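Glutaredoxin (Chlorella sorokiniana, PDB 4I2U) is a glutaredoxin of the thioredoxin fold that binds glutathione and probably reduces disulfides or glutathionylated thiols to maintain the redox balance of the cell. Local coordinates at residues Gln79-Gly84 and Gly94-Met99; Lys32-Lys37 and Asp85-Leu90; Asp9-Gly14 and Lys43-Glu48; Asn15-Phe20 and Val98-Ala103. All coordinates share one frame; numbering follows the deposited sequence.

Contact 1 (Gln79-Gly84 and Gly94-Met99). With GSH (glutathione), chain B.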
loop_
_atom_site.group_PDB
_atom_site.type_symbol
_atom_site.label_atom_id
_atom_site.label_comp_id
_atom_site.label_asym_id
_atom_site.label_seq_id
_atom_site.Cartn_x
_atom_site.Cartn_y
_atom_site.Cartn_z
ATOM N N GLN A 79 -5.868 5.261 4.267
ATOM C CA GLN A 79 -5.369 4.994 5.606
ATOM C C GLN A 79 -4.090 4.176 5.570
ATOM O O GLN A 79 -4.082 3.032 5.086
ATOM C CB GLN A 79 -6.423 4.253 6.418
ATOM C CG GLN A 79 -5.968 3.982 7.823
ATOM C CD GLN A 79 -7.010 3.284 8.660
ATOM O OE1 GLN A 79 -8.068 2.866 8.170
ATOM N NE2 GLN A 79 -6.733 3.177 9.950
ATOM N N PHE A 80 -2.999 4.720 6.100
ATOM C CA PHE A 80 -1.764 3.965 6.239
ATOM C C PHE A 80 -1.939 2.814 7.210
ATOM O O PHE A 80 -2.375 3.021 8.346
ATOM C CB PHE A 80 -0.660 4.897 6.732
ATOM C CG PHE A 80 0.626 4.197 7.031
ATOM C CD1 PHE A 80 1.329 3.566 6.028
ATOM C CD2 PHE A 80 1.150 4.172 8.310
ATOM C CE1 PHE A 80 2.510 2.919 6.287
ATOM C CE2 PHE A 80 2.353 3.518 8.555
ATOM C CZ PHE A 80 3.010 2.895 7.544
ATOM N N ILE A 81 -1.630 1.592 6.774
ATOM C CA ILE A 81 -1.796 0.429 7.638
ATOM C C ILE A 81 -0.480 -0.234 8.027
ATOM O O ILE A 81 -0.476 -1.190 8.804
ATOM C CB ILE A 81 -2.747 -0.635 7.036
ATOM C CG1 ILE A 81 -2.201 -1.225 5.741
ATOM C CG2 ILE A 81 -4.137 -0.040 6.819
ATOM C CD1 ILE A 81 -2.910 -2.523 5.322
ATOM N N GLY A 82 0.641 0.257 7.519
ATOM C CA GLY A 82 1.940 -0.270 7.896
ATOM C C GLY A 82 2.746 -0.785 6.732
ATOM O O GLY A 82 2.498 -0.443 5.580
ATOM N N GLY A 83 3.757 -1.577 7.070
ATOM C CA GLY A 83 4.643 -2.171 6.089
ATOM C C GLY A 83 4.271 -3.591 5.723
ATOM O O GLY A 83 3.088 -3.984 5.781
ATOM N N GLY A 84 5.255 -4.374 5.302
ATOM C CA GLY A 84 4.977 -5.700 4.782
ATOM C C GLY A 84 4.561 -6.685 5.854
ATOM O O GLY A 84 3.581 -7.433 5.671
ATOM N N GLY A 94 -7.806 -11.022 9.913
ATOM C CA GLY A 94 -9.166 -10.646 9.589
ATOM C C GLY A 94 -9.369 -9.161 9.425
ATOM O O GLY A 94 -10.351 -8.732 8.821
ATOM N N LYS A 95 -8.453 -8.351 9.946
ATOM C CA LYS A 95 -8.654 -6.906 9.936
ATOM C C LYS A 95 -8.475 -6.302 8.548
ATOM O O LYS A 95 -9.123 -5.299 8.207
ATOM C CB LYS A 95 -7.718 -6.223 10.936
ATOM C CG LYS A 95 -8.010 -6.556 12.367
ATOM C CD LYS A 95 -7.070 -5.782 13.280
ATOM C CE LYS A 95 -7.217 -6.207 14.721
ATOM N NZ LYS A 95 -8.538 -6.834 14.960
ATOM N N LEU A 96 -7.595 -6.861 7.731
ATOM C CA LEU A 96 -7.434 -6.343 6.386
ATOM C C LEU A 96 -8.720 -6.526 5.600
ATOM O O LEU A 96 -9.182 -5.613 4.906
ATOM C CB LEU A 96 -6.263 -7.020 5.688
ATOM C CG LEU A 96 -6.016 -6.531 4.252
ATOM C CD1 LEU A 96 -5.734 -5.028 4.192
ATOM C CD2 LEU A 96 -4.877 -7.294 3.660
ATOM N N GLU A 97 -9.325 -7.693 5.707
ATOM C CA GLU A 97 -10.585 -7.941 5.020
ATOM C C GLU A 97 -11.657 -6.961 5.466
ATOM O O GLU A 97 -12.422 -6.474 4.652
ATOM C CB GLU A 97 -11.064 -9.370 5.267
ATOM C CG GLU A 97 -10.314 -10.405 4.476
ATOM C CD GLU A 97 -10.532 -11.785 5.029
ATOM O OE1 GLU A 97 -9.814 -12.183 5.962
ATOM O OE2 GLU A 97 -11.447 -12.480 4.540
ATOM N N VAL A 98 -11.737 -6.674 6.759
ATOM C CA VAL A 98 -12.706 -5.696 7.232
ATOM C C VAL A 98 -12.457 -4.351 6.556
ATOM O O VAL A 98 -13.390 -3.705 6.076
ATOM C CB VAL A 98 -12.659 -5.538 8.777
ATOM C CG1 VAL A 98 -13.519 -4.347 9.241
ATOM C CG2 VAL A 98 -13.104 -6.825 9.457
ATOM N N MET A 99 -11.206 -3.915 6.514
ATOM C CA MET A 99 -10.895 -2.645 5.863
ATOM C C MET A 99 -11.225 -2.636 4.388
ATOM O O MET A 99 -11.734 -1.640 3.856
ATOM C CB MET A 99 -9.427 -2.290 6.059
ATOM C CG MET A 99 -9.123 -1.921 7.498
ATOM S SD MET A 99 -7.490 -1.263 7.789
ATOM C CE MET A 99 -6.579 -2.718 7.558
HETATM N N1 GSH B . 9.730 -4.724 8.770
HETATM C CA1 GSH B . 9.599 -3.810 7.624
HETATM C C1 GSH B . 8.311 -4.170 6.930
HETATM O O11 GSH B . 7.637 -5.104 7.406
HETATM O O12 GSH B . 7.924 -3.517 5.927
HETATM C CB1 GSH B . 10.847 -3.948 6.755
HETATM C CG1 GSH B . 10.878 -2.974 5.583
HETATM C CD1 GSH B . 12.300 -2.686 5.133
HETATM O OE1 GSH B . 13.211 -2.482 5.940
HETATM N N2 GSH B . 12.509 -2.616 3.831
HETATM C CA2 GSH B . 13.808 -2.229 3.272
HETATM C C2 GSH B . 13.922 -0.737 3.061
HETATM O O2 GSH B . 12.932 -0.022 3.055
HETATM C CB2 GSH B . 14.060 -2.971 1.958
HETATM S SG2 GSH B . 14.320 -4.748 2.215
HETATM N N3 GSH B . 15.144 -0.242 2.929
HETATM C CA3 GSH B . 15.365 1.183 2.871
HETATM C C3 GSH B . 14.955 1.834 1.573
HETATM O O31 GSH B . 14.685 1.153 0.563
HETATM O O32 GSH B . 14.911 3.086 1.595
#
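Carrying Ile81 against Leu96 and Met99, edge strand 79-82 runs almost antiparallel to helix 95-99, at 166° with the two axes 11.9 Å apart. This is the last strand of the thioredoxin-fold sheet meeting the last helix of the chain, with helix 84-93 making the connection between them. Ile81 has two branches that serve different partners. CG1 lies between the backbone N and the carbonyl carbon (chi1 64°), and the branch continues to CD1, which sits 3.9 Å from Leu96 CD1; these two side chains cross at about a right angle. The other branch, CG2, meets the end of Met99, at 3.7 Å from SD. Met99 turns back at chi3, which brings CE up to that methyl as well, also at 3.7 Å, so SD and CE both touch it. Gln79 OE1 comes only to 4.2 Å from Met99 SD. Val74 and Ile76 of strand 73-76 and Thr87 and Leu90 of helix 84-93 also touch Ile81. Beyond the strand, the chain reaches the glutathione site. A side chain at Gly83 would run into GSH O12, and the glycine lets the ligand carboxylate come close to the backbone. There Gly84 N donates to GSH O12 at 2.9 Å, with an N-H...O angle of 164°.

Contact 2 (Lys32-Lys37 and Asp85-Leu90). With GSH (glutathione), chain B.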
loop_
_atom_site.group_PDB
_atom_site.type_symbol
_atom_site.label_atom_id
_atom_site.label_comp_id
_atom_site.label_asym_id
_atom_site.label_seq_id
_atom_site.Cartn_x
_atom_site.Cartn_y
_atom_site.Cartn_z
ATOM N N LYS A 32 2.336 -7.428 -1.179
ATOM C CA LYS A 32 1.596 -7.708 -2.392
ATOM C C LYS A 32 0.880 -9.041 -2.333
ATOM O O LYS A 32 -0.311 -9.120 -2.657
ATOM C CB LYS A 32 2.511 -7.664 -3.609
ATOM C CG LYS A 32 3.037 -6.276 -3.938
ATOM C CD LYS A 32 4.194 -6.351 -4.912
ATOM C CE LYS A 32 4.615 -4.982 -5.404
ATOM N NZ LYS A 32 5.857 -5.069 -6.192
ATOM N N ARG A 33 1.575 -10.094 -1.916
ATOM C CA ARG A 33 0.957 -11.415 -1.857
ATOM C C ARG A 33 -0.186 -11.454 -0.867
ATOM O O ARG A 33 -1.201 -12.112 -1.102
ATOM C CB ARG A 33 2.005 -12.486 -1.556
ATOM C CG ARG A 33 2.927 -12.758 -2.745
ATOM C CD ARG A 33 4.104 -13.675 -2.388
ATOM N NE ARG A 33 4.872 -14.048 -3.577
ATOM C CZ ARG A 33 6.105 -14.555 -3.561
ATOM N NH1 ARG A 33 6.738 -14.758 -2.410
ATOM N NH2 ARG A 33 6.709 -14.859 -4.711
ATOM N N ALA A 34 -0.056 -10.737 0.239
ATOM C CA ALA A 34 -1.139 -10.661 1.209
ATOM C C ALA A 34 -2.384 -10.014 0.602
ATOM O O ALA A 34 -3.498 -10.523 0.743
ATOM C CB ALA A 34 -0.687 -9.890 2.435
ATOM N N LEU A 35 -2.211 -8.888 -0.073
ATOM C CA LEU A 35 -3.322 -8.204 -0.711
ATOM C C LEU A 35 -3.943 -9.052 -1.832
ATOM O O LEU A 35 -5.166 -9.040 -2.022
ATOM C CB LEU A 35 -2.851 -6.864 -1.279
ATOM C CG LEU A 35 -2.430 -5.833 -0.220
ATOM C CD1 LEU A 35 -1.630 -4.737 -0.863
ATOM C CD2 LEU A 35 -3.651 -5.270 0.482
ATOM N N GLU A 36 -3.121 -9.823 -2.537
ATOM C CA GLU A 36 -3.583 -10.603 -3.678
ATOM C C GLU A 36 -4.418 -11.790 -3.267
ATOM O O GLU A 36 -5.056 -12.403 -4.120
ATOM C CB GLU A 36 -2.401 -11.064 -4.523
ATOM C CG GLU A 36 -1.762 -9.934 -5.330
ATOM C CD GLU A 36 -0.375 -10.258 -5.843
ATOM O OE1 GLU A 36 0.044 -11.429 -5.761
ATOM O OE2 GLU A 36 0.293 -9.324 -6.322
ATOM N N LYS A 37 -4.465 -12.116 -1.981
ATOM C CA LYS A 37 -5.400 -13.131 -1.506
ATOM C C LYS A 37 -6.833 -12.660 -1.707
ATOM O O LYS A 37 -7.746 -13.474 -1.816
ATOM C CB LYS A 37 -5.186 -13.412 -0.025
ATOM C CG LYS A 37 -3.847 -14.006 0.335
ATOM C CD LYS A 37 -3.684 -14.046 1.850
ATOM C CE LYS A 37 -2.369 -14.682 2.268
ATOM N NZ LYS A 37 -2.402 -16.167 2.175
ATOM N N ASP A 85 5.303 -6.722 6.959
ATOM C CA ASP A 85 4.928 -7.577 8.068
ATOM C C ASP A 85 3.547 -7.195 8.586
ATOM O O ASP A 85 2.740 -8.061 8.867
ATOM C CB ASP A 85 5.946 -7.484 9.190
ATOM C CG ASP A 85 7.247 -8.194 8.868
ATOM O OD1 ASP A 85 7.283 -9.020 7.930
ATOM O OD2 ASP A 85 8.224 -7.886 9.565
ATOM N N ASP A 86 3.269 -5.899 8.705
ATOM C CA ASP A 86 1.961 -5.459 9.203
ATOM C C ASP A 86 0.848 -5.907 8.273
ATOM O O ASP A 86 -0.207 -6.386 8.724
ATOM C CB ASP A 86 1.878 -3.932 9.329
ATOM C CG ASP A 86 2.808 -3.359 10.360
ATOM O OD1 ASP A 86 3.030 -3.999 11.409
ATOM O OD2 ASP A 86 3.300 -2.236 10.115
ATOM N N THR A 87 1.049 -5.744 6.974
ATOM C CA THR A 87 0.006 -6.061 6.014
ATOM C C THR A 87 -0.252 -7.561 6.007
ATOM O O THR A 87 -1.412 -8.003 5.946
ATOM C CB THR A 87 0.382 -5.553 4.613
ATOM O OG1 THR A 87 0.505 -4.127 4.634
ATOM C CG2 THR A 87 -0.675 -5.917 3.588
ATOM N N ASP A 88 0.799 -8.354 6.054
ATOM C CA ASP A 88 0.654 -9.796 6.143
ATOM C C ASP A 88 -0.097 -10.211 7.409
ATOM O O ASP A 88 -0.976 -11.073 7.368
ATOM C CB ASP A 88 2.033 -10.438 6.113
ATOM C CG ASP A 88 1.965 -11.929 6.087
ATOM O OD1 ASP A 88 1.621 -12.483 5.019
ATOM O OD2 ASP A 88 2.229 -12.537 7.147
ATOM N N ALA A 89 0.239 -9.603 8.537
ATOM C CA ALA A 89 -0.448 -9.901 9.795
ATOM C C ALA A 89 -1.923 -9.536 9.721
ATOM O O ALA A 89 -2.787 -10.287 10.183
ATOM C CB ALA A 89 0.221 -9.169 10.931
ATOM N N LEU A 90 -2.232 -8.389 9.133
ATOM C CA LEU A 90 -3.628 -7.963 8.999
ATOM C C LEU A 90 -4.410 -8.854 8.045
ATOM O O LEU A 90 -5.591 -9.088 8.233
ATOM C CB LEU A 90 -3.670 -6.507 8.542
ATOM C CG LEU A 90 -3.151 -5.522 9.578
ATOM C CD1 LEU A 90 -2.902 -4.199 8.871
ATOM C CD2 LEU A 90 -4.103 -5.331 10.736
HETATM N N1 GSH B . 9.730 -4.724 8.770
HETATM C CA1 GSH B . 9.599 -3.810 7.624
HETATM C C1 GSH B . 8.311 -4.170 6.930
HETATM O O11 GSH B . 7.637 -5.104 7.406
HETATM O O12 GSH B . 7.924 -3.517 5.927
HETATM C CB1 GSH B . 10.847 -3.948 6.755
HETATM C CG1 GSH B . 10.878 -2.974 5.583
HETATM C CD1 GSH B . 12.300 -2.686 5.133
HETATM O OE1 GSH B . 13.211 -2.482 5.940
HETATM N N2 GSH B . 12.509 -2.616 3.831
HETATM C CA2 GSH B . 13.808 -2.229 3.272
HETATM C C2 GSH B . 13.922 -0.737 3.061
HETATM O O2 GSH B . 12.932 -0.022 3.055
HETATM C CB2 GSH B . 14.060 -2.971 1.958
HETATM S SG2 GSH B . 14.320 -4.748 2.215
HETATM N N3 GSH B . 15.144 -0.242 2.929
HETATM C CA3 GSH B . 15.365 1.183 2.871
HETATM C C3 GSH B . 14.955 1.834 1.573
HETATM O O31 GSH B . 14.685 1.153 0.563
HETATM O O32 GSH B . 14.911 3.086 1.595
#
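The glutathione pocket meets the first turn of helix 84-93 at Asp85, and two and three residues further on Thr87 and Asp88 pack against Ala34 and Leu35 of helix 26-36. In the thioredoxin fold these two helices lie side by side; helix 26-36 starts just after Cys25, another pocket residue. Their short segments run nearly parallel, crossing at 24° with 8.6 Å between the axes. Such closeness rests on Ala34, whose small CB sits 3.9 Å from Asp88 CA. That same methyl lies 4.1 Å from Thr87 CG2, which also reaches across to Leu35 CG at about a right angle. Thr87 turns this methyl anti to its own N, putting OG1 beside N (chi1 -62°), and the hydroxyl is hydrogen-bonded to Gly83 O rather than to anything across the contact. Leu96 and Ile44 pack on Leu35 from outside the pair. At the ligand end the Asp85 carboxylate has a salt bridge from OD1 to Lys30 NZ, while OD2 lies 3.6 Å from GSH N1. An alanine here would keep the backbone N-H but take away the acidic group beside GSH N1, and would probably leave Lys30 without this carboxylate mate. The helix N-terminus probably adds to the hold on the ligand carboxylate, where Asp85 N donates to GSH O11 at 2.9 Å and an almost straight 172°.

Contact 3 (Asp9-Gly14 and Lys43-Glu48)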
loop_
_atom_site.group_PDB
_atom_site.type_symbol
_atom_site.label_atom_id
_atom_site.label_comp_id
_atom_site.label_asym_id
_atom_site.label_seq_id
_atom_site.Cartn_x
_atom_site.Cartn_y
_atom_site.Cartn_z
ATOM N N ASP A 9 -0.374 11.998 -2.150
ATOM C CA ASP A 9 -1.711 12.353 -1.683
ATOM C C ASP A 9 -2.766 11.962 -2.708
ATOM O O ASP A 9 -3.804 11.375 -2.361
ATOM C CB ASP A 9 -1.823 13.851 -1.393
ATOM C CG ASP A 9 -1.000 14.304 -0.183
ATOM O OD1 ASP A 9 -0.454 13.464 0.557
ATOM O OD2 ASP A 9 -0.964 15.542 0.028
ATOM N N SER A 10 -2.533 12.305 -3.966
ATOM C CA SER A 10 -3.497 12.015 -5.022
ATOM C C SER A 10 -3.638 10.519 -5.241
ATOM O O SER A 10 -4.720 10.027 -5.540
ATOM C CB SER A 10 -3.080 12.681 -6.330
ATOM O OG SER A 10 -3.148 14.091 -6.222
ATOM N N THR A 11 -2.541 9.791 -5.110
ATOM C CA THR A 11 -2.599 8.364 -5.341
ATOM C C THR A 11 -3.412 7.660 -4.260
ATOM O O THR A 11 -4.252 6.795 -4.575
ATOM C CB THR A 11 -1.194 7.761 -5.447
ATOM O OG1 THR A 11 -0.513 8.346 -6.560
ATOM C CG2 THR A 11 -1.255 6.255 -5.656
ATOM N N ILE A 12 -3.182 8.003 -3.000
ATOM C CA ILE A 12 -3.879 7.301 -1.929
ATOM C C ILE A 12 -5.334 7.730 -1.821
ATOM O O ILE A 12 -6.152 6.959 -1.327
ATOM C CB ILE A 12 -3.171 7.411 -0.550
ATOM C CG1 ILE A 12 -3.244 8.831 0.027
ATOM C CG2 ILE A 12 -1.751 6.910 -0.670
ATOM C CD1 ILE A 12 -2.649 8.940 1.420
ATOM N N SER A 13 -5.685 8.928 -2.284
ATOM C CA SER A 13 -7.087 9.365 -2.252
ATOM C C SER A 13 -7.846 8.944 -3.509
ATOM O O SER A 13 -9.072 8.911 -3.495
ATOM C CB SER A 13 -7.176 10.874 -2.022
ATOM O OG SER A 13 -6.540 11.588 -3.055
ATOM N N GLY A 14 -7.132 8.593 -4.579
ATOM C CA GLY A 14 -7.754 8.232 -5.839
ATOM C C GLY A 14 -7.782 6.745 -6.125
ATOM O O GLY A 14 -8.404 6.338 -7.092
ATOM N N LYS A 43 -6.231 -4.364 -9.317
ATOM C CA LYS A 43 -6.907 -3.497 -8.343
ATOM C C LYS A 43 -5.984 -3.025 -7.215
ATOM O O LYS A 43 -6.422 -2.342 -6.293
ATOM C CB LYS A 43 -8.111 -4.217 -7.739
ATOM C CG LYS A 43 -9.148 -4.618 -8.776
ATOM C CD LYS A 43 -9.684 -3.403 -9.521
ATOM C CE LYS A 43 -10.939 -3.734 -10.319
ATOM N NZ LYS A 43 -12.136 -3.801 -9.445
ATOM N N ILE A 44 -4.722 -3.402 -7.295
ATOM C CA ILE A 44 -3.703 -2.984 -6.339
ATOM C C ILE A 44 -2.805 -1.997 -7.072
ATOM O O ILE A 44 -2.223 -2.324 -8.102
ATOM C CB ILE A 44 -2.862 -4.195 -5.867
ATOM C CG1 ILE A 44 -3.733 -5.202 -5.102
ATOM C CG2 ILE A 44 -1.690 -3.734 -5.005
ATOM C CD1 ILE A 44 -3.132 -6.613 -4.991
ATOM N N THR A 45 -2.680 -0.785 -6.555
ATOM C CA THR A 45 -1.857 0.230 -7.195
ATOM C C THR A 45 -0.476 0.191 -6.544
ATOM O O THR A 45 -0.264 0.694 -5.443
ATOM C CB THR A 45 -2.500 1.580 -7.015
ATOM O OG1 THR A 45 -3.810 1.546 -7.581
ATOM C CG2 THR A 45 -1.688 2.670 -7.690
ATOM N N ALA A 46 0.474 -0.448 -7.210
ATOM C CA ALA A 46 1.828 -0.615 -6.703
ATOM C C ALA A 46 2.744 0.387 -7.369
ATOM O O ALA A 46 2.989 0.309 -8.583
ATOM C CB ALA A 46 2.319 -2.023 -6.982
ATOM N N ILE A 47 3.280 1.295 -6.579
ATOM C CA ILE A 47 4.131 2.377 -7.063
ATOM C C ILE A 47 5.572 1.976 -6.731
ATOM O O ILE A 47 5.933 1.917 -5.551
ATOM C CB ILE A 47 3.773 3.728 -6.397
ATOM C CG1 ILE A 47 2.279 4.088 -6.536
ATOM C CG2 ILE A 47 4.685 4.826 -6.934
ATOM C CD1 ILE A 47 1.774 4.204 -7.959
ATOM N N GLU A 48 6.361 1.656 -7.756
ATOM C CA GLU A 48 7.719 1.158 -7.561
ATOM C C GLU A 48 8.705 2.308 -7.492
ATOM O O GLU A 48 9.031 2.938 -8.507
ATOM C CB GLU A 48 8.121 0.182 -8.657
ATOM C CG GLU A 48 7.178 -1.010 -8.806
ATOM C CD GLU A 48 7.069 -1.918 -7.585
ATOM O OE1 GLU A 48 7.875 -1.851 -6.652
ATOM O OE2 GLU A 48 6.140 -2.760 -7.589
#
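No ring or flat side chain comes between Thr11 and its partners Thr45 and Ile47; the flat group to look at is the peptide carbonyl of Asp9, on the helix that carries Thr11. Its oxygen accepts twice, from opposite faces of the carbonyl plane: Ser13 N, the ordinary helical bond, comes from one, and Ser13 OG, 2.8 Å from Asp9 O, from the other. The hydroxyl stands 28° out of that plane, with a C=O...O angle of 135°. Across the contact everything is methyl and methylene. Thr11 CG2 meets Thr45 CG2 at 4.1 Å, the two side chains passing at a slant, and the same methyl of Thr11 lies 4.2 Å from Ile47 CG1. In thioredoxin-fold terms, helix 3-14 lies here against outer strand 45-48, which runs parallel to strand 17-21, and Val18 of that strand also touches Thr11. In Thr11, CG2 anti to the backbone N (chi1 -62°) places the methyl where it meets Thr45 and Ile47, and OG1 satisfies itself within the helix by a hydrogen bond with Leu7 O. Next to Thr45 lies Asn15, whose ND2 is hydrogen-bonded to Thr11 O.

Contact 4 (Asn15-Phe20 and Val98-Ala103)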
loop_
_atom_site.group_PDB
_atom_site.type_symbol
_atom_site.label_atom_id
_atom_site.label_comp_id
_atom_site.label_asym_id
_atom_site.label_seq_id
_atom_site.Cartn_x
_atom_site.Cartn_y
_atom_site.Cartn_z
ATOM N N ASN A 15 -7.122 5.941 -5.293
ATOM C CA ASN A 15 -7.051 4.495 -5.478
ATOM C C ASN A 15 -7.234 3.841 -4.137
ATOM O O ASN A 15 -6.595 4.247 -3.178
ATOM C CB ASN A 15 -5.703 4.099 -6.051
ATOM C CG ASN A 15 -5.423 4.764 -7.360
ATOM O OD1 ASN A 15 -5.876 4.294 -8.404
ATOM N ND2 ASN A 15 -4.718 5.882 -7.325
ATOM N N LYS A 16 -8.088 2.834 -4.053
ATOM C CA LYS A 16 -8.443 2.245 -2.774
ATOM C C LYS A 16 -7.335 1.429 -2.126
ATOM O O LYS A 16 -7.296 1.326 -0.917
ATOM C CB LYS A 16 -9.682 1.363 -2.945
ATOM C CG LYS A 16 -10.944 2.115 -3.319
ATOM C CD LYS A 16 -11.379 3.015 -2.192
ATOM C CE LYS A 16 -12.688 3.705 -2.507
ATOM N NZ LYS A 16 -13.578 3.760 -1.319
ATOM N N VAL A 17 -6.480 0.783 -2.909
ATOM C CA VAL A 17 -5.449 -0.083 -2.358
ATOM C C VAL A 17 -4.142 0.314 -2.996
ATOM O O VAL A 17 -3.956 0.135 -4.208
ATOM C CB VAL A 17 -5.757 -1.567 -2.610
ATOM C CG1 VAL A 17 -4.664 -2.417 -2.023
ATOM C CG2 VAL A 17 -7.101 -1.922 -2.010
ATOM N N VAL A 18 -3.255 0.902 -2.201
ATOM C CA VAL A 18 -1.984 1.407 -2.697
ATOM C C VAL A 18 -0.831 0.816 -1.910
ATOM O O VAL A 18 -0.869 0.769 -0.676
ATOM C CB VAL A 18 -1.940 2.953 -2.593
ATOM C CG1 VAL A 18 -0.596 3.501 -3.052
ATOM C CG2 VAL A 18 -3.066 3.569 -3.412
ATOM N N ILE A 19 0.208 0.390 -2.606
ATOM C CA ILE A 19 1.421 -0.064 -1.950
ATOM C C ILE A 19 2.604 0.651 -2.590
ATOM O O ILE A 19 2.865 0.492 -3.791
ATOM C CB ILE A 19 1.554 -1.602 -1.968
ATOM C CG1 ILE A 19 2.852 -2.008 -1.282
ATOM C CG2 ILE A 19 1.444 -2.194 -3.388
ATOM C CD1 ILE A 19 2.904 -3.488 -0.918
ATOM N N PHE A 20 3.283 1.487 -1.813
ATOM C CA PHE A 20 4.545 2.073 -2.260
ATOM C C PHE A 20 5.595 1.021 -1.996
ATOM O O PHE A 20 5.706 0.517 -0.877
ATOM C CB PHE A 20 4.827 3.382 -1.511
ATOM C CG PHE A 20 3.834 4.469 -1.851
ATOM C CD1 PHE A 20 2.690 4.649 -1.098
ATOM C CD2 PHE A 20 4.017 5.283 -2.961
ATOM C CE1 PHE A 20 1.760 5.610 -1.438
ATOM C CE2 PHE A 20 3.094 6.243 -3.310
ATOM C CZ PHE A 20 1.964 6.415 -2.561
ATOM N N VAL A 98 -11.737 -6.674 6.759
ATOM C CA VAL A 98 -12.706 -5.696 7.232
ATOM C C VAL A 98 -12.457 -4.351 6.556
ATOM O O VAL A 98 -13.390 -3.705 6.076
ATOM C CB VAL A 98 -12.659 -5.538 8.777
ATOM C CG1 VAL A 98 -13.519 -4.347 9.241
ATOM C CG2 VAL A 98 -13.104 -6.825 9.457
ATOM N N MET A 99 -11.206 -3.915 6.514
ATOM C CA MET A 99 -10.895 -2.645 5.863
ATOM C C MET A 99 -11.225 -2.636 4.388
ATOM O O MET A 99 -11.734 -1.640 3.856
ATOM C CB MET A 99 -9.427 -2.290 6.059
ATOM C CG MET A 99 -9.123 -1.921 7.498
ATOM S SD MET A 99 -7.490 -1.263 7.789
ATOM C CE MET A 99 -6.579 -2.718 7.558
ATOM N N LEU A 100 -10.933 -3.732 3.705
ATOM C CA LEU A 100 -11.224 -3.814 2.273
ATOM C C LEU A 100 -12.722 -3.823 2.005
ATOM O O LEU A 100 -13.185 -3.179 1.061
ATOM C CB LEU A 100 -10.564 -5.050 1.677
ATOM C CG LEU A 100 -9.035 -5.086 1.655
ATOM C CD1 LEU A 100 -8.573 -6.435 1.187
ATOM C CD2 LEU A 100 -8.450 -4.011 0.754
ATOM N N ARG A 101 -13.487 -4.522 2.828
ATOM C CA ARG A 101 -14.934 -4.486 2.674
ATOM C C ARG A 101 -15.464 -3.076 2.946
ATOM O O ARG A 101 -16.314 -2.566 2.212
ATOM C CB ARG A 101 -15.610 -5.500 3.593
ATOM C CG ARG A 101 -15.410 -6.933 3.141
ATOM C CD ARG A 101 -16.331 -7.942 3.836
ATOM N NE ARG A 101 -15.993 -8.076 5.246
ATOM C CZ ARG A 101 -15.166 -8.989 5.763
ATOM N NH1 ARG A 101 -14.586 -9.929 5.022
ATOM N NH2 ARG A 101 -14.937 -8.961 7.053
ATOM N N ASN A 102 -14.948 -2.414 3.979
ATOM C CA ASN A 102 -15.412 -1.064 4.279
ATOM C C ASN A 102 -15.082 -0.098 3.142
ATOM O O ASN A 102 -15.823 0.866 2.895
ATOM C CB ASN A 102 -14.789 -0.550 5.575
ATOM C CG ASN A 102 -15.351 -1.224 6.802
ATOM O OD1 ASN A 102 -16.391 -1.881 6.745
ATOM N ND2 ASN A 102 -14.656 -1.074 7.922
ATOM N N ALA A 103 -13.979 -0.356 2.449
ATOM C CA ALA A 103 -13.542 0.482 1.341
ATOM C C ALA A 103 -14.306 0.192 0.058
ATOM O O ALA A 103 -14.155 0.908 -0.929
ATOM C CB ALA A 103 -12.042 0.302 1.116
#
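Lys16 and Val17 approach Leu100 and Ala103 of segment 98-103 in quite different ways, one folded over Ala103 and the other set crosswise to Leu100. The lysine chain bends at chi2 (-66°) and again at chi4, so that CD lies 4.3 Å from Ala103 CB while NZ is brought to the carbonyl and donates to Ala103 O at 2.9 Å. The ammonium stands 22° out of the carbonyl plane, at a C=O...N angle of 134°. NZ also forms a long, weak ion pair with Asp77 OD2. Next along the chain, Val17 CG2 touches Leu100 CD2 at 3.7 Å, the side chains meeting at roughly a right angle. Both residues are buried. In the thioredoxin fold, strand 17-21 is an inner strand, between parallel strand 45-48 and antiparallel strand 73-76; helix 95-102 packs near its start, with Ile76 of strand 73-76 touching both Val17 and Leu100, whereas helix 3-14 touches Val18 and Phe20 further along.

Contacts 1 and 4 share helix 95-102, with centres about 8 Å apart: its earlier residues meet edge strand 79-82, its later ones inner strand 17-21. Contact 2 touches both: Leu96 N of contact 1 is 3.0 Å from Leu90 O of contact 2, a probable hydrogen bond, and Leu35 CD2 packs 3.9 Å from Val17 CG1 of contact 4. Contacts 1 and 2 also hold the two carboxylate oxygens of one end of glutathione, through successive backbone N-H groups. Contact 3 is remote from the ligand, the Ile47 side chain being about 13 Å away, yet Glu48 OE2 forms a salt bridge to Lys32 NZ at 2.7 Å, and Thr45 N lies 2.8 Å from Val17 O in the sheet.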